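Local coordinates for protein endo-1,4-b-d-mannanase (Trichoderma reesei, PDB 1QNR) that hydrolyses internal beta-1,4-mannosidic bonds of mannans, as an endo-mannanase of glycoside hydrolase family 5 with a TIM-barrel catalytic domain, at residues S188-V191 with K192-S196; S330-C334 with L335-H339. One frame throughout, in Å; residues are numbered along the deposited sequence.

Contact 1 (S188-V191 with K192-S196); sequences SQYV and KSLDS. With NAG (2-acetamido-2-deoxy-beta-D-glucopyranose), chain G.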
# COMPACT_ATOMS: atom_id res chain seq x y z
N SER A 188 1.58 15.44 -0.52
CA SER A 188 1.31 15.10 0.92
C SER A 188 0.85 16.35 1.66
O SER A 188 0.04 16.23 2.56
CB SER A 188 2.51 14.43 1.58
OG SER A 188 3.74 15.25 1.55
N GLN A 189 1.42 17.54 1.39
CA GLN A 189 0.85 18.78 1.97
C GLN A 189 -0.60 18.95 1.60
O GLN A 189 -1.44 19.33 2.49
CB GLN A 189 1.65 20.04 1.51
CG GLN A 189 3.02 20.19 2.12
CD GLN A 189 3.81 21.35 1.48
OE1 GLN A 189 3.23 22.20 0.76
NE2 GLN A 189 5.08 21.40 1.80
N TYR A 190 -1.02 18.65 0.36
CA TYR A 190 -2.44 18.75 -0.03
C TYR A 190 -3.29 17.77 0.75
O TYR A 190 -4.39 18.13 1.26
CB TYR A 190 -2.55 18.51 -1.55
CG TYR A 190 -3.98 18.54 -2.08
CD1 TYR A 190 -4.74 19.71 -1.91
CD2 TYR A 190 -4.62 17.48 -2.71
CE1 TYR A 190 -6.08 19.83 -2.31
CE2 TYR A 190 -5.93 17.56 -3.20
CZ TYR A 190 -6.63 18.72 -2.93
OH TYR A 190 -7.98 18.79 -3.36
N VAL A 191 -2.86 16.52 0.90
CA VAL A 191 -3.65 15.54 1.69
C VAL A 191 -3.81 16.03 3.13
O VAL A 191 -4.96 15.98 3.67
CB VAL A 191 -2.99 14.13 1.69
CG1 VAL A 191 -3.78 13.12 2.55
CG2 VAL A 191 -2.93 13.57 0.25
N LYS A 192 -2.75 16.55 3.74
CA LYS A 192 -2.85 17.07 5.13
C LYS A 192 -3.81 18.26 5.22
O LYS A 192 -4.46 18.48 6.29
CB LYS A 192 -1.47 17.43 5.70
CG LYS A 192 -0.56 16.19 5.89
CD LYS A 192 -1.01 15.32 7.06
CE LYS A 192 0.15 14.40 7.50
NZ LYS A 192 -0.21 13.45 8.60
N SER A 193 -3.97 19.03 4.12
CA SER A 193 -4.92 20.17 4.12
C SER A 193 -6.37 19.73 4.05
O SER A 193 -7.30 20.52 4.36
CB SER A 193 -4.64 21.11 2.91
OG SER A 193 -5.19 20.69 1.64
N LEU A 194 -6.60 18.45 3.61
CA LEU A 194 -7.94 17.90 3.54
C LEU A 194 -8.31 17.08 4.78
O LEU A 194 -9.53 16.80 4.99
CB LEU A 194 -8.05 16.87 2.36
CG LEU A 194 -7.78 17.50 0.98
CD1 LEU A 194 -7.83 16.39 -0.09
CD2 LEU A 194 -8.90 18.53 0.64
N ASP A 195 -7.33 16.64 5.57
CA ASP A 195 -7.56 15.68 6.67
C ASP A 195 -6.39 15.77 7.68
O ASP A 195 -5.23 15.43 7.32
CB ASP A 195 -7.67 14.25 6.09
CG ASP A 195 -7.73 13.11 7.09
OD1 ASP A 195 -7.55 13.27 8.31
OD2 ASP A 195 -8.10 11.96 6.61
N SER A 196 -6.64 16.36 8.86
CA SER A 196 -5.56 16.43 9.88
C SER A 196 -5.56 15.28 10.89
O SER A 196 -4.80 15.22 11.88
CB SER A 196 -5.66 17.75 10.67
OG SER A 196 -6.92 17.86 11.37
C1 NAG G . -13.50 15.99 10.98
C2 NAG G . -14.15 16.77 12.11
C3 NAG G . -13.64 18.20 11.92
C4 NAG G . -12.10 18.25 11.90
C5 NAG G . -11.54 17.34 10.77
C6 NAG G . -10.01 17.27 10.78
C7 NAG G . -16.44 16.43 12.94
C8 NAG G . -17.89 16.57 12.61
N2 NAG G . -15.62 16.68 11.87
O3 NAG G . -14.13 18.97 13.03
O4 NAG G . -11.68 19.63 11.59
O5 NAG G . -12.05 16.02 11.04
O6 NAG G . -9.57 16.58 9.55
O7 NAG G . -15.99 16.22 14.02
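Leu-194 lays its CD1 methyl over one face of the Tyr-190 ring, a CH-pi contact between residues four apart, about one helical turn, in which CD1 stands 4.2 Å from the ring centroid, 26° off the ring normal. The nearest ring atom is CE2, with Tyr-190 CE2 and Leu-194 CD1 3.8 Å apart. A first torsion that sets CG opposite the backbone N (chi1 178°) bends the ring forward beyond CB, to where that methyl lies. This is the last turn of helix 178-194, the helix linking strands 161-165 and 199-201 on the outside of the barrel. Its firmly packed side faces inwards, where Val-191 and Lys-192 rest on Val-200 of strand 199-201, while Tyr-190 and Leu-194 reach helix 138-155. Buried Asp-195, touching Val-152 of that helix, is gripped by Trp-164 NE1 and His-198 ND1 at OD2 and by Asn-197 N at OD1. With an alanine here instead of Tyr-190, the CD1 methyl of Leu-194 is likely to lose its aromatic platform, and a gap would open towards Arg-145 and Gln-149. The exposed side is looser: Ser-193 OG turns back to Tyr-190 O at 2.7 Å, in the carbonyl plane and on a lone pair. Ser-196 N donates to O6 of a protein-linked N-acetylglucosamine, the N to O6 distance being 3.0 Å. The hydroxyl thus adds a bond to a carbonyl receiving only weak backbone N-H bonds, the carboxylate ties the helix exit to its surroundings, and the sugar accepts the N-H of Ser-196.

Contact 2 (S330-C334 with L335-H339); sequences SNWQC and LVKNH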
# COMPACT_ATOMS: atom_id res chain seq x y z
N SER A 330 -1.36 -24.64 4.89
CA SER A 330 -0.13 -24.82 5.62
C SER A 330 0.76 -23.57 5.57
O SER A 330 1.47 -23.26 6.55
CB SER A 330 0.68 -26.02 5.08
OG SER A 330 0.94 -26.01 3.74
N ASN A 331 0.79 -22.80 4.47
CA ASN A 331 1.55 -21.57 4.43
C ASN A 331 0.87 -20.51 5.32
O ASN A 331 1.63 -19.68 5.88
CB ASN A 331 1.65 -21.05 2.98
CG ASN A 331 2.61 -21.83 2.07
OD1 ASN A 331 2.52 -21.70 0.80
ND2 ASN A 331 3.51 -22.55 2.70
N TRP A 332 -0.44 -20.49 5.49
CA TRP A 332 -1.07 -19.59 6.50
C TRP A 332 -0.55 -19.97 7.87
O TRP A 332 -0.29 -19.09 8.70
CB TRP A 332 -2.60 -19.66 6.34
CG TRP A 332 -3.38 -19.04 7.46
CD1 TRP A 332 -3.87 -17.77 7.54
CD2 TRP A 332 -3.80 -19.66 8.71
NE1 TRP A 332 -4.52 -17.53 8.74
CE2 TRP A 332 -4.51 -18.71 9.45
CE3 TRP A 332 -3.66 -20.98 9.20
CZ2 TRP A 332 -5.04 -18.94 10.73
CZ3 TRP A 332 -4.23 -21.23 10.45
CH2 TRP A 332 -4.89 -20.26 11.17
N GLN A 333 -0.44 -21.28 8.22
CA GLN A 333 0.06 -21.64 9.57
C GLN A 333 1.47 -21.08 9.70
O GLN A 333 1.79 -20.51 10.77
CB GLN A 333 0.03 -23.18 9.76
CG GLN A 333 0.74 -24.00 10.84
CD GLN A 333 1.03 -25.48 10.89
OE1 GLN A 333 1.56 -26.16 11.86
NE2 GLN A 333 0.84 -26.36 9.86
N CYS A 334 2.32 -21.30 8.74
CA CYS A 334 3.73 -20.91 8.81
C CYS A 334 4.02 -19.38 8.85
O CYS A 334 4.83 -18.91 9.66
CB CYS A 334 4.50 -21.47 7.63
SG CYS A 334 6.25 -21.05 7.54
N LEU A 335 3.29 -18.65 7.99
CA LEU A 335 3.59 -17.22 7.79
C LEU A 335 2.61 -16.25 8.40
O LEU A 335 2.82 -15.02 8.38
CB LEU A 335 3.63 -16.98 6.22
CG LEU A 335 4.81 -17.70 5.55
CD1 LEU A 335 4.73 -17.54 4.02
CD2 LEU A 335 6.17 -17.25 6.09
N VAL A 336 1.46 -16.74 8.91
CA VAL A 336 0.45 -15.94 9.57
C VAL A 336 0.28 -16.36 11.04
O VAL A 336 0.71 -15.59 11.91
CB VAL A 336 -0.92 -15.94 8.80
CG1 VAL A 336 -1.85 -14.92 9.44
CG2 VAL A 336 -0.67 -15.61 7.33
N LYS A 337 -0.33 -17.52 11.31
CA LYS A 337 -0.54 -17.88 12.75
C LYS A 337 0.81 -17.97 13.46
O LYS A 337 0.79 -17.35 14.58
CB LYS A 337 -1.30 -19.22 12.78
CG LYS A 337 -1.61 -19.61 14.23
CD LYS A 337 -2.53 -20.78 14.45
CE LYS A 337 -2.05 -21.58 15.68
NZ LYS A 337 -2.17 -20.79 16.94
N ASN A 338 1.88 -18.57 13.00
CA ASN A 338 3.13 -18.67 13.81
C ASN A 338 3.73 -17.30 13.98
O ASN A 338 4.35 -17.00 15.04
CB ASN A 338 4.18 -19.62 13.22
CG ASN A 338 3.81 -21.12 13.23
OD1 ASN A 338 4.49 -21.94 12.52
ND2 ASN A 338 2.71 -21.42 13.87
N HIS A 339 3.61 -16.38 12.99
CA HIS A 339 4.20 -15.04 13.12
C HIS A 339 3.42 -14.18 14.07
O HIS A 339 4.03 -13.56 15.00
CB HIS A 339 4.21 -14.39 11.71
CG HIS A 339 4.88 -13.05 11.69
ND1 HIS A 339 6.10 -12.76 12.34
CD2 HIS A 339 4.53 -11.90 11.04
CE1 HIS A 339 6.44 -11.51 12.08
NE2 HIS A 339 5.52 -10.93 11.27
O HOH W 1 6.72 -20.53 11.19
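Trp-332 spreads its indole beneath Val-336 and Lys-337 of helix 330-343, the last helix of the TIM-barrel chain, at a wider pi-type turn. Val-336 CB lies over the five-membered ring of Trp-332, 4.1 Å from its centroid, and Lys-337 CB over the six-membered ring of Trp-332 at 4.2 Å from that centroid, only 16° off the normal. Both sit on the same face; a chi1 of 168° puts CG beside the carbonyl carbon, which turns the indole under the two residues. The double coverage coincides with the wide turn: Trp-332 O accepts from Val-336 N at 2.9 Å and also from Lys-337 N at 3.0 Å, and Asn-338 N then reaches back five residues to Gln-333 O. Further out, Ser-48 OG holds Trp-332 NE1 and Tyr-327 meets the indole edge-to-face, fixing its rotation. Lys-337 sends its ammonium group, NZ, away to a salt bridge with Asp-341. Across the helix, the disulfide from Cys-334 to Cys-284 ties this turn to helix 283-295, where Leu-335 packs on Glu-287. One water bridges two oxygens, donating to Cys-334 O at 2.9 Å and to Asn-338 OD1 at 3.0 Å.

In the fold
Contacts 1 and 2 are each made within a single helix, and they lie on opposite sides of the chain's centre: their own centres are about 37 Å apart and their nearest atoms about 25 Å, so neither touches the other. Contact 1 is centred about 18 Å from the middle of the chain and contact 2 about 21 Å, placing both in the outer layer of the barrel. Each pairs an aromatic ring with aliphatic groups further along its helix, but residues 188-196 finish a helix and residues 330-339 begin one. Carbohydrate lies near both: a protein-linked sugar accepts a hydrogen bond in contact 1, whereas another stays about 7 Å from the side chain of Trp-332; neither marks a substrate pocket.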